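Local coordinates for putative lipoprotein (Campylobacter jejuni subsp. jejuni, PDB 2G5G), which binds heme as a cofacial pair in a dimer, with tyrosine as ligand, and probably takes part in bacterial heme uptake or transport, at residues P12-E15 with N16-F19; E68-L71 with S72-I76; T88-N91 with H92-A96; V167-Q170 with L171-I175. All coordinates share one frame; numbering follows the deposited sequence.

From the N terminus the four contacts come in series; all are local, and none nests within or crosses another. Interaction 1 closes a tight turn just before strand 19-23 and sets it against helix 54-73 and strand 260-264. Interaction 2 ends that same helix and turns the chain toward strand 78-82, its centre lying about 25 Å from that of interaction 1. Interaction 3 starts helix 90-98 and ties it to the outermost strand 137-141. Interaction 4 is a stretch of helix 165-179, which packs on helix 187-210 near the heme; it and interaction 2 lie on opposite sides of the chain's centre.

Interaction 1. Residues P12-E15 with N16-F19; sequences PLQE and NKDF
The Asp18 side chain turns back to the backbone N of Gln14, and Phe19 lies beside Leu13 and Glu15, closing a tight turn. Gln14 N donates to Asp18 OD2 at 2.6 Å, meeting the carboxylate on its anti side and 24° out of its plane. The Phe19 ring stands with CG between its backbone N and carbonyl carbon (chi1 79°), which turns it back along the preceding residues. Leu13 CB touches Phe19 CD2 at 3.7 Å, while Leu13 O lies at the ring edge. The Glu15 and Phe19 side chains run at a slant to each other, Glu15 CG 3.9 Å from Phe19 CZ, although carboxylate and ring planes differ by only 10°. Glu15 OE2 goes on to Phe32 N. Lys17 and Gln14 run side by side, their CB atoms 3.9 Å apart. Leu13 and Phe19 both also touch Met62 of helix 54-73.

The backbone closes the same turn. Asp18 N donates to Gln14 O at 2.7 Å, in the carbonyl plane, and that oxygen takes a second bond from Lys17 N, which comes from above the plane. At the bend Asn16 adopts a positive phi, and Asn16 N bonds to Phe19 O, part of a single beta bridge between Glu15 and Phe19.

Asp18 and Gln14 are thus joined by a reciprocal pair, Gln14 N giving to Asp18 OD2 and Asp18 N to Gln14 O. A charged carboxylate would probably favour the N-H it accepts, just before strand 19-23 begins.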
loop_
_atom_site.group_PDB
_atom_site.type_symbol
_atom_site.label_atom_id
_atom_site.label_comp_id
_atom_site.label_asym_id
_atom_site.label_seq_id
_atom_site.Cartn_x
_atom_site.Cartn_y
_atom_site.Cartn_z
ATOM N N PRO A 12 -27.940 15.622 -20.381
ATOM C CA PRO A 12 -26.993 16.741 -20.339
ATOM C C PRO A 12 -27.414 17.772 -19.299
ATOM O O PRO A 12 -28.617 18.024 -19.128
ATOM C CB PRO A 12 -27.071 17.340 -21.748
ATOM C CG PRO A 12 -28.424 16.912 -22.290
ATOM C CD PRO A 12 -28.929 15.745 -21.469
ATOM N N LEU A 13 -26.434 18.349 -18.603
ATOM C CA LEU A 13 -26.708 19.351 -17.583
ATOM C C LEU A 13 -27.101 20.622 -18.290
ATOM O O LEU A 13 -26.583 20.929 -19.358
ATOM C CB LEU A 13 -25.484 19.573 -16.689
ATOM C CG LEU A 13 -25.101 18.422 -15.750
ATOM C CD1 LEU A 13 -23.755 18.665 -15.104
ATOM C CD2 LEU A 13 -26.160 18.174 -14.680
ATOM N N GLN A 14 -28.023 21.357 -17.693
ATOM C CA GLN A 14 -28.589 22.541 -18.311
ATOM C C GLN A 14 -27.744 23.774 -17.943
ATOM O O GLN A 14 -27.562 24.068 -16.759
ATOM C CB GLN A 14 -30.012 22.707 -17.777
ATOM C CG GLN A 14 -31.073 22.734 -18.829
ATOM C CD GLN A 14 -31.579 24.133 -19.117
ATOM O OE1 GLN A 14 -30.806 25.037 -19.453
ATOM N NE2 GLN A 14 -32.895 24.315 -19.001
ATOM N N GLU A 15 -27.210 24.471 -18.943
ATOM C CA GLU A 15 -26.387 25.642 -18.671
ATOM C C GLU A 15 -27.236 26.724 -18.017
ATOM O O GLU A 15 -28.347 27.014 -18.487
ATOM C CB GLU A 15 -25.723 26.194 -19.943
ATOM C CG GLU A 15 -24.522 27.105 -19.631
ATOM C CD GLU A 15 -23.924 27.823 -20.829
ATOM O OE1 GLU A 15 -24.371 27.638 -21.974
ATOM O OE2 GLU A 15 -22.984 28.597 -20.613
ATOM N N ASN A 16 -26.713 27.304 -16.934
ATOM C CA ASN A 16 -27.384 28.380 -16.179
ATOM C C ASN A 16 -28.458 27.881 -15.200
ATOM O O ASN A 16 -28.857 28.617 -14.302
ATOM C CB ASN A 16 -27.966 29.464 -17.108
ATOM C CG ASN A 16 -26.901 30.176 -17.936
ATOM O OD1 ASN A 16 -25.900 30.646 -17.407
ATOM N ND2 ASN A 16 -27.144 30.290 -19.245
ATOM N N LYS A 17 -28.917 26.642 -15.365
ATOM C CA LYS A 17 -29.776 26.005 -14.370
ATOM C C LYS A 17 -28.981 25.054 -13.488
ATOM O O LYS A 17 -29.022 25.156 -12.265
ATOM C CB LYS A 17 -30.968 25.276 -15.033
ATOM C CG LYS A 17 -32.231 26.152 -15.156
ATOM C CD LYS A 17 -33.303 25.575 -16.092
ATOM C CE LYS A 17 -34.237 26.696 -16.606
ATOM N NZ LYS A 17 -35.160 26.269 -17.723
ATOM N N ASP A 18 -28.237 24.146 -14.114
ATOM C CA ASP A 18 -27.490 23.127 -13.392
ATOM C C ASP A 18 -26.027 23.513 -13.113
ATOM O O ASP A 18 -25.414 23.003 -12.169
ATOM C CB ASP A 18 -27.548 21.802 -14.163
ATOM C CG ASP A 18 -28.986 21.309 -14.386
ATOM O OD1 ASP A 18 -29.821 21.463 -13.473
ATOM O OD2 ASP A 18 -29.279 20.771 -15.472
ATOM N N PHE A 19 -25.469 24.375 -13.954
ATOM C CA PHE A 19 -24.064 24.757 -13.830
ATOM C C PHE A 19 -23.773 26.073 -14.521
ATOM O O PHE A 19 -24.550 26.552 -15.348
ATOM C CB PHE A 19 -23.144 23.664 -14.416
ATOM C CG PHE A 19 -23.056 23.685 -15.920
ATOM C CD1 PHE A 19 -22.037 24.384 -16.569
ATOM C CD2 PHE A 19 -23.994 22.999 -16.692
ATOM C CE1 PHE A 19 -21.960 24.402 -17.956
ATOM C CE2 PHE A 19 -23.929 23.009 -18.095
ATOM C CZ PHE A 19 -22.919 23.703 -18.729
#

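Interaction 2. Residues E68-L71 with S72-I76; sequences EGNL and SSQNI
A Schellman motif ends helix 54-73, and Leu71 and Ile76 meet across it. Asn75 takes a positive phi (58°) and leaves the helix. Ile76 N then reaches back to Leu71 O at 2.9 Å, and Asn75 N bonds to Ser72 O inside the turn. Gln74 N also donates to Leu71 O, and the two donors approach that oxygen from opposite faces of its carbonyl plane. The apolar contact that goes with this motif is present: Leu71 CD2 lies 4.0 Å from Ile76 CG2, the two side chains meeting at a slant. Leu71 also touches Phe78 of strand 78-82 and Leu40.

Both serines turn their hydroxyls back onto the helix. Ser72 OG sits between its own backbone N and carbonyl carbon (chi1 66°), from where it donates to Glu68 O at 2.9 Å. That carbonyl also holds Ser72 N, which comes from the other face. Ser73 OG donates to Asn70 O at 2.8 Å from above the carbonyl plane. Asn70 ND2 makes a weak, bent bond to Gln74 OE1 at 2.7 Å, the two amide planes standing 83° apart.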
loop_
_atom_site.group_PDB
_atom_site.type_symbol
_atom_site.label_atom_id
_atom_site.label_comp_id
_atom_site.label_asym_id
_atom_site.label_seq_id
_atom_site.Cartn_x
_atom_site.Cartn_y
_atom_site.Cartn_z
ATOM N N GLU A 68 -14.841 17.548 -30.136
ATOM C CA GLU A 68 -14.728 16.466 -31.145
ATOM C C GLU A 68 -15.438 16.838 -32.430
ATOM O O GLU A 68 -14.881 16.666 -33.520
ATOM C CB GLU A 68 -15.264 15.124 -30.586
ATOM C CG GLU A 68 -15.465 13.940 -31.603
ATOM C CD GLU A 68 -14.180 13.543 -32.296
ATOM O OE1 GLU A 68 -13.098 14.037 -31.867
ATOM O OE2 GLU A 68 -14.247 12.741 -33.267
ATOM N N GLY A 69 -16.659 17.351 -32.288
ATOM C CA GLY A 69 -17.473 17.756 -33.435
ATOM C C GLY A 69 -16.805 18.851 -34.243
ATOM O O GLY A 69 -16.701 18.777 -35.485
ATOM N N ASN A 70 -16.328 19.880 -33.564
ATOM C CA ASN A 70 -15.645 20.952 -34.266
ATOM C C ASN A 70 -14.358 20.476 -34.956
ATOM O O ASN A 70 -14.106 20.824 -36.090
ATOM C CB ASN A 70 -15.324 22.115 -33.325
ATOM C CG ASN A 70 -14.541 23.201 -34.022
ATOM O OD1 ASN A 70 -15.119 24.148 -34.567
ATOM N ND2 ASN A 70 -13.218 23.053 -34.050
ATOM N N LEU A 71 -13.549 19.695 -34.254
ATOM C CA LEU A 71 -12.241 19.321 -34.788
ATOM C C LEU A 71 -12.349 18.296 -35.920
ATOM O O LEU A 71 -11.676 18.409 -36.950
ATOM C CB LEU A 71 -11.358 18.833 -33.662
ATOM C CG LEU A 71 -11.009 20.001 -32.713
ATOM C CD1 LEU A 71 -10.391 19.425 -31.456
ATOM C CD2 LEU A 71 -10.159 21.155 -33.383
ATOM N N SER A 72 -13.248 17.341 -35.780
ATOM C CA SER A 72 -13.429 16.368 -36.855
ATOM C C SER A 72 -13.966 17.048 -38.137
ATOM O O SER A 72 -13.575 16.702 -39.262
ATOM C CB SER A 72 -14.315 15.222 -36.375
ATOM O OG SER A 72 -15.613 15.717 -36.130
ATOM N N SER A 73 -14.833 18.026 -37.972
ATOM C CA SER A 73 -15.373 18.734 -39.116
ATOM C C SER A 73 -14.277 19.522 -39.868
ATOM O O SER A 73 -14.432 19.863 -41.035
ATOM C CB SER A 73 -16.513 19.625 -38.651
ATOM O OG SER A 73 -16.033 20.835 -38.135
ATOM N N GLN A 74 -13.164 19.786 -39.188
ATOM C CA GLN A 74 -12.008 20.463 -39.783
ATOM C C GLN A 74 -10.893 19.498 -40.177
ATOM O O GLN A 74 -9.844 19.908 -40.673
ATOM C CB GLN A 74 -11.468 21.486 -38.797
ATOM C CG GLN A 74 -12.383 22.674 -38.600
ATOM C CD GLN A 74 -11.798 23.666 -37.634
ATOM O OE1 GLN A 74 -12.108 23.646 -36.444
ATOM N NE2 GLN A 74 -10.921 24.535 -38.132
ATOM N N ASN A 75 -11.119 18.215 -39.974
ATOM C CA ASN A 75 -10.067 17.224 -40.163
ATOM C C ASN A 75 -8.840 17.476 -39.298
ATOM O O ASN A 75 -7.726 17.209 -39.725
ATOM C CB ASN A 75 -9.644 17.134 -41.639
ATOM C CG ASN A 75 -10.618 16.360 -42.463
ATOM O OD1 ASN A 75 -10.916 15.196 -42.167
ATOM N ND2 ASN A 75 -11.138 16.999 -43.512
ATOM N N ILE A 76 -9.043 18.007 -38.100
ATOM C CA ILE A 76 -7.944 18.154 -37.150
ATOM C C ILE A 76 -8.000 16.955 -36.194
ATOM O O ILE A 76 -9.049 16.712 -35.575
ATOM C CB ILE A 76 -8.057 19.487 -36.402
ATOM C CG1 ILE A 76 -7.880 20.650 -37.395
ATOM C CG2 ILE A 76 -7.020 19.557 -35.273
ATOM C CD1 ILE A 76 -8.279 21.993 -36.842
#

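Interaction 3. Residues T88-N91 with H92-A96; sequences TEQN and HLDKA
Gln90 and Asp94, one helical turn apart at the start of helix 90-98, are joined by a side-chain hydrogen bond. Gln90 NE2 donates to Asp94 OD1 at 2.8 Å with an almost straight N-H (173°). The oxygen lies in the plane of the amide, whereas the nitrogen comes to the carboxylate from above, and the two flat groups are turned 51° apart. The Gln90 chain makes this possible by bending at chi2 (56°), which brings its amide over toward Asp94.

Backbone bonds follow the helix: Leu93 N to Glu89 O at 2.9 Å, and Asp94 N to Gln90 O at 2.7 Å.

Two waters add to the polar links. One accepts from His92 N at 2.8 Å, in the first turn, and gives a weak bond to Thr88 O. The other bridges two side chains, donating to Asn91 OD1 and to Asp94 OD2.

One carbon-carbon contact at van der Waals distance joins Glu89 CB to Leu93 CD1, at 4.0 Å, while Glu89 OE2 is held by Asn113.

Gln90 also bonds through OE1 to Gly139 N and through NE2 to Ile137 O, pairing its amide with the backbone of strand 137-141. Asp94 OD1 forms a salt bridge with Lys136. The amide is therefore fixed at both ends, and the carboxylate, set between a lysine and an amide N-H, would probably favour its charged form.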
loop_
_atom_site.group_PDB
_atom_site.type_symbol
_atom_site.label_atom_id
_atom_site.label_comp_id
_atom_site.label_asym_id
_atom_site.label_seq_id
_atom_site.Cartn_x
_atom_site.Cartn_y
_atom_site.Cartn_z
ATOM N N THR A 88 2.435 2.451 -20.592
ATOM C CA THR A 88 2.948 1.107 -20.954
ATOM C C THR A 88 1.948 0.248 -21.746
ATOM O O THR A 88 2.340 -0.735 -22.378
ATOM C CB THR A 88 3.339 0.302 -19.688
ATOM O OG1 THR A 88 2.214 0.247 -18.797
ATOM C CG2 THR A 88 4.513 0.937 -18.995
ATOM N N GLU A 89 0.670 0.615 -21.704
ATOM C CA GLU A 89 -0.406 -0.115 -22.367
ATOM C C GLU A 89 -0.623 0.309 -23.824
ATOM O O GLU A 89 -1.492 -0.232 -24.490
ATOM C CB GLU A 89 -1.712 0.111 -21.595
ATOM C CG GLU A 89 -2.578 -1.114 -21.389
ATOM C CD GLU A 89 -1.936 -2.135 -20.451
ATOM O OE1 GLU A 89 -1.087 -1.746 -19.614
ATOM O OE2 GLU A 89 -2.275 -3.322 -20.553
ATOM N N GLN A 90 0.142 1.280 -24.316
ATOM C CA GLN A 90 -0.191 1.923 -25.590
ATOM C C GLN A 90 -0.253 0.971 -26.793
ATOM O O GLN A 90 -1.183 1.047 -27.612
ATOM C CB GLN A 90 0.721 3.122 -25.883
ATOM C CG GLN A 90 0.117 4.081 -26.911
ATOM C CD GLN A 90 -1.250 4.581 -26.505
ATOM O OE1 GLN A 90 -1.449 4.998 -25.357
ATOM N NE2 GLN A 90 -2.202 4.558 -27.437
ATOM N N ASN A 91 0.713 0.067 -26.893
ATOM C CA ASN A 91 0.676 -0.933 -27.978
ATOM C C ASN A 91 -0.652 -1.651 -28.002
ATOM O O ASN A 91 -1.288 -1.740 -29.042
ATOM C CB ASN A 91 1.826 -1.926 -27.853
ATOM C CG ASN A 91 3.164 -1.304 -28.182
ATOM O OD1 ASN A 91 3.247 -0.327 -28.948
ATOM N ND2 ASN A 91 4.237 -1.871 -27.615
ATOM N N HIS A 92 -1.091 -2.106 -26.831
ATOM C CA HIS A 92 -2.390 -2.750 -26.682
ATOM C C HIS A 92 -3.530 -1.819 -27.060
ATOM O O HIS A 92 -4.449 -2.221 -27.745
ATOM C CB HIS A 92 -2.561 -3.298 -25.251
ATOM C CG HIS A 92 -3.742 -4.207 -25.089
ATOM N ND1 HIS A 92 -3.734 -5.524 -25.509
ATOM C CD2 HIS A 92 -4.969 -3.989 -24.554
ATOM C CE1 HIS A 92 -4.909 -6.073 -25.245
ATOM N NE2 HIS A 92 -5.680 -5.161 -24.674
ATOM N N LEU A 93 -3.468 -0.560 -26.609
ATOM C CA LEU A 93 -4.488 0.439 -26.920
ATOM C C LEU A 93 -4.555 0.831 -28.410
ATOM O O LEU A 93 -5.624 1.140 -28.923
ATOM C CB LEU A 93 -4.267 1.705 -26.054
ATOM C CG LEU A 93 -4.358 1.450 -24.545
ATOM C CD1 LEU A 93 -3.848 2.686 -23.754
ATOM C CD2 LEU A 93 -5.791 1.022 -24.141
ATOM N N ASP A 94 -3.406 0.869 -29.071
ATOM C CA ASP A 94 -3.327 1.164 -30.517
ATOM C C ASP A 94 -4.073 0.070 -31.327
ATOM O O ASP A 94 -4.788 0.367 -32.299
ATOM C CB ASP A 94 -1.864 1.251 -30.969
ATOM C CG ASP A 94 -1.135 2.486 -30.434
ATOM O OD1 ASP A 94 -1.808 3.468 -30.036
ATOM O OD2 ASP A 94 0.117 2.474 -30.415
ATOM N N LYS A 95 -3.929 -1.179 -30.878
ATOM C CA LYS A 95 -4.688 -2.322 -31.440
ATOM C C LYS A 95 -6.185 -2.136 -31.309
ATOM O O LYS A 95 -6.913 -2.344 -32.272
ATOM C CB LYS A 95 -4.257 -3.637 -30.792
ATOM C CG LYS A 95 -2.774 -3.914 -30.998
ATOM C CD LYS A 95 -2.341 -5.293 -30.477
ATOM C CE LYS A 95 -0.971 -5.640 -31.031
ATOM N NZ LYS A 95 -0.269 -6.617 -30.143
ATOM N N ALA A 96 -6.645 -1.709 -30.130
ATOM C CA ALA A 96 -8.057 -1.381 -29.930
ATOM C C ALA A 96 -8.527 -0.257 -30.848
ATOM O O ALA A 96 -9.631 -0.314 -31.399
ATOM C CB ALA A 96 -8.327 -1.035 -28.463
HETATM O O HOH W 1 0.764 -2.552 -24.821
HETATM O O HOH W 2 2.625 2.274 -28.600
#

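Interaction 4. Residues V167-Q170 with L171-I175; sequences VKKQ and LFDII
Asp173 and Lys169 meet one turn apart on helix 165-179, where the two side chains cross at a slant. The aspartate CB starts beside the backbone, 3.8 Å from Lys169 O. The next atom, CG, stands anti to its own carbonyl carbon (chi1 -59°), which carries it back over the preceding turn, 3.4 Å from the same Lys169 O. At the end of the chain Asp173 OD2 meets the aliphatic part of the lysine, 3.2 Å from Lys169 CD, with CE only slightly farther. Lys169 NZ stands 3.9 Å from both Asp173 OD1 and Asp173 OD2, the salt bridge to OD1 being a long one. The lysine gets there by bending at chi2 (-95°) and again at chi4, which folds it over the carboxylate instead of letting it run straight out. The pairing with Asp173 is loose.

Beneath this pair the helix is regular. Asp173 N donates to Lys169 O at 3.0 Å, and Ile174 N to Gln170 O at 3.1 Å. Ile174 CG1 also lies against that Gln170 carbonyl oxygen, at 3.3 Å. On the buried side Val167 CG1 and Leu171 CD1 are in loose apolar contact.

The charged pair rides on the exposed side of the helix. Phe172 packs on Leu190 and Asp191 of helix 187-210, and Lys168 touches Glu195 and Gln198 of it. That neighbouring helix carries Leu189, Leu193 and Ile196 of the heme pocket. Gln170 and Ile174 instead touch Ile228 in a loop, with the Ile174 side chain about 10 Å from a bound heme.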
loop_
_atom_site.group_PDB
_atom_site.type_symbol
_atom_site.label_atom_id
_atom_site.label_comp_id
_atom_site.label_asym_id
_atom_site.label_seq_id
_atom_site.Cartn_x
_atom_site.Cartn_y
_atom_site.Cartn_z
ATOM N N VAL A 167 5.796 22.763 -3.472
ATOM C CA VAL A 167 4.892 21.801 -4.138
ATOM C C VAL A 167 4.761 20.481 -3.356
ATOM O O VAL A 167 3.634 20.008 -3.087
ATOM C CB VAL A 167 5.357 21.545 -5.595
ATOM C CG1 VAL A 167 4.591 20.348 -6.206
ATOM C CG2 VAL A 167 5.166 22.860 -6.437
ATOM N N LYS A 168 5.909 19.904 -3.002
ATOM C CA LYS A 168 5.957 18.648 -2.231
ATOM C C LYS A 168 5.227 18.730 -0.904
ATOM O O LYS A 168 4.550 17.789 -0.525
ATOM C CB LYS A 168 7.391 18.177 -2.011
ATOM C CG LYS A 168 8.019 17.579 -3.233
ATOM C CD LYS A 168 9.476 17.278 -2.988
ATOM C CE LYS A 168 10.058 16.525 -4.175
ATOM N NZ LYS A 168 11.510 16.822 -4.320
ATOM N N LYS A 169 5.369 19.855 -0.200
ATOM C CA LYS A 169 4.657 20.047 1.087
ATOM C C LYS A 169 3.156 20.181 0.875
ATOM O O LYS A 169 2.364 19.650 1.654
ATOM C CB LYS A 169 5.183 21.278 1.831
ATOM C CG LYS A 169 4.821 21.275 3.317
ATOM C CD LYS A 169 3.563 22.071 3.583
ATOM C CE LYS A 169 3.479 22.514 5.072
ATOM N NZ LYS A 169 4.050 21.490 6.009
ATOM N N GLN A 170 2.746 20.887 -0.182
ATOM C CA GLN A 170 1.318 20.976 -0.476
ATOM C C GLN A 170 0.763 19.592 -0.760
ATOM O O GLN A 170 -0.333 19.275 -0.331
ATOM C CB GLN A 170 1.008 21.911 -1.651
ATOM C CG GLN A 170 1.228 23.400 -1.359
ATOM C CD GLN A 170 1.120 24.251 -2.627
ATOM O OE1 GLN A 170 2.124 24.573 -3.260
ATOM N NE2 GLN A 170 -0.102 24.596 -3.002
ATOM N N LEU A 171 1.520 18.788 -1.511
ATOM C CA LEU A 171 1.119 17.422 -1.812
ATOM C C LEU A 171 1.095 16.561 -0.533
ATOM O O LEU A 171 0.202 15.744 -0.348
ATOM C CB LEU A 171 2.062 16.811 -2.861
ATOM C CG LEU A 171 1.753 17.163 -4.344
ATOM C CD1 LEU A 171 2.802 16.551 -5.256
ATOM C CD2 LEU A 171 0.355 16.735 -4.779
ATOM N N PHE A 172 2.096 16.747 0.316
ATOM C CA PHE A 172 2.160 16.088 1.644
ATOM C C PHE A 172 0.861 16.266 2.436
ATOM O O PHE A 172 0.253 15.278 2.866
ATOM C CB PHE A 172 3.343 16.648 2.423
ATOM C CG PHE A 172 3.670 15.884 3.686
ATOM C CD1 PHE A 172 4.671 14.911 3.686
ATOM C CD2 PHE A 172 2.982 16.144 4.875
ATOM C CE1 PHE A 172 4.977 14.194 4.861
ATOM C CE2 PHE A 172 3.279 15.437 6.055
ATOM C CZ PHE A 172 4.278 14.465 6.044
ATOM N N ASP A 173 0.419 17.520 2.585
ATOM C CA ASP A 173 -0.770 17.851 3.395
ATOM C C ASP A 173 -2.063 17.412 2.743
ATOM O O ASP A 173 -3.031 17.055 3.423
ATOM C CB ASP A 173 -0.867 19.361 3.682
ATOM C CG ASP A 173 0.347 19.924 4.419
ATOM O OD1 ASP A 173 1.106 19.180 5.097
ATOM O OD2 ASP A 173 0.536 21.149 4.317
ATOM N N ILE A 174 -2.106 17.472 1.411
ATOM C CA ILE A 174 -3.284 17.000 0.676
ATOM C C ILE A 174 -3.493 15.494 0.879
ATOM O O ILE A 174 -4.611 15.029 1.102
ATOM C CB ILE A 174 -3.155 17.308 -0.838
ATOM C CG1 ILE A 174 -3.468 18.783 -1.106
ATOM C CG2 ILE A 174 -4.085 16.410 -1.655
ATOM C CD1 ILE A 174 -3.058 19.282 -2.508
ATOM N N ILE A 175 -2.404 14.742 0.777
ATOM C CA ILE A 175 -2.463 13.295 0.858
ATOM C C ILE A 175 -2.721 12.880 2.309
ATOM O O ILE A 175 -3.534 11.984 2.582
ATOM C CB ILE A 175 -1.176 12.660 0.293
ATOM C CG1 ILE A 175 -1.067 12.948 -1.228
ATOM C CG2 ILE A 175 -1.182 11.148 0.525
ATOM C CD1 ILE A 175 0.286 12.579 -1.834
#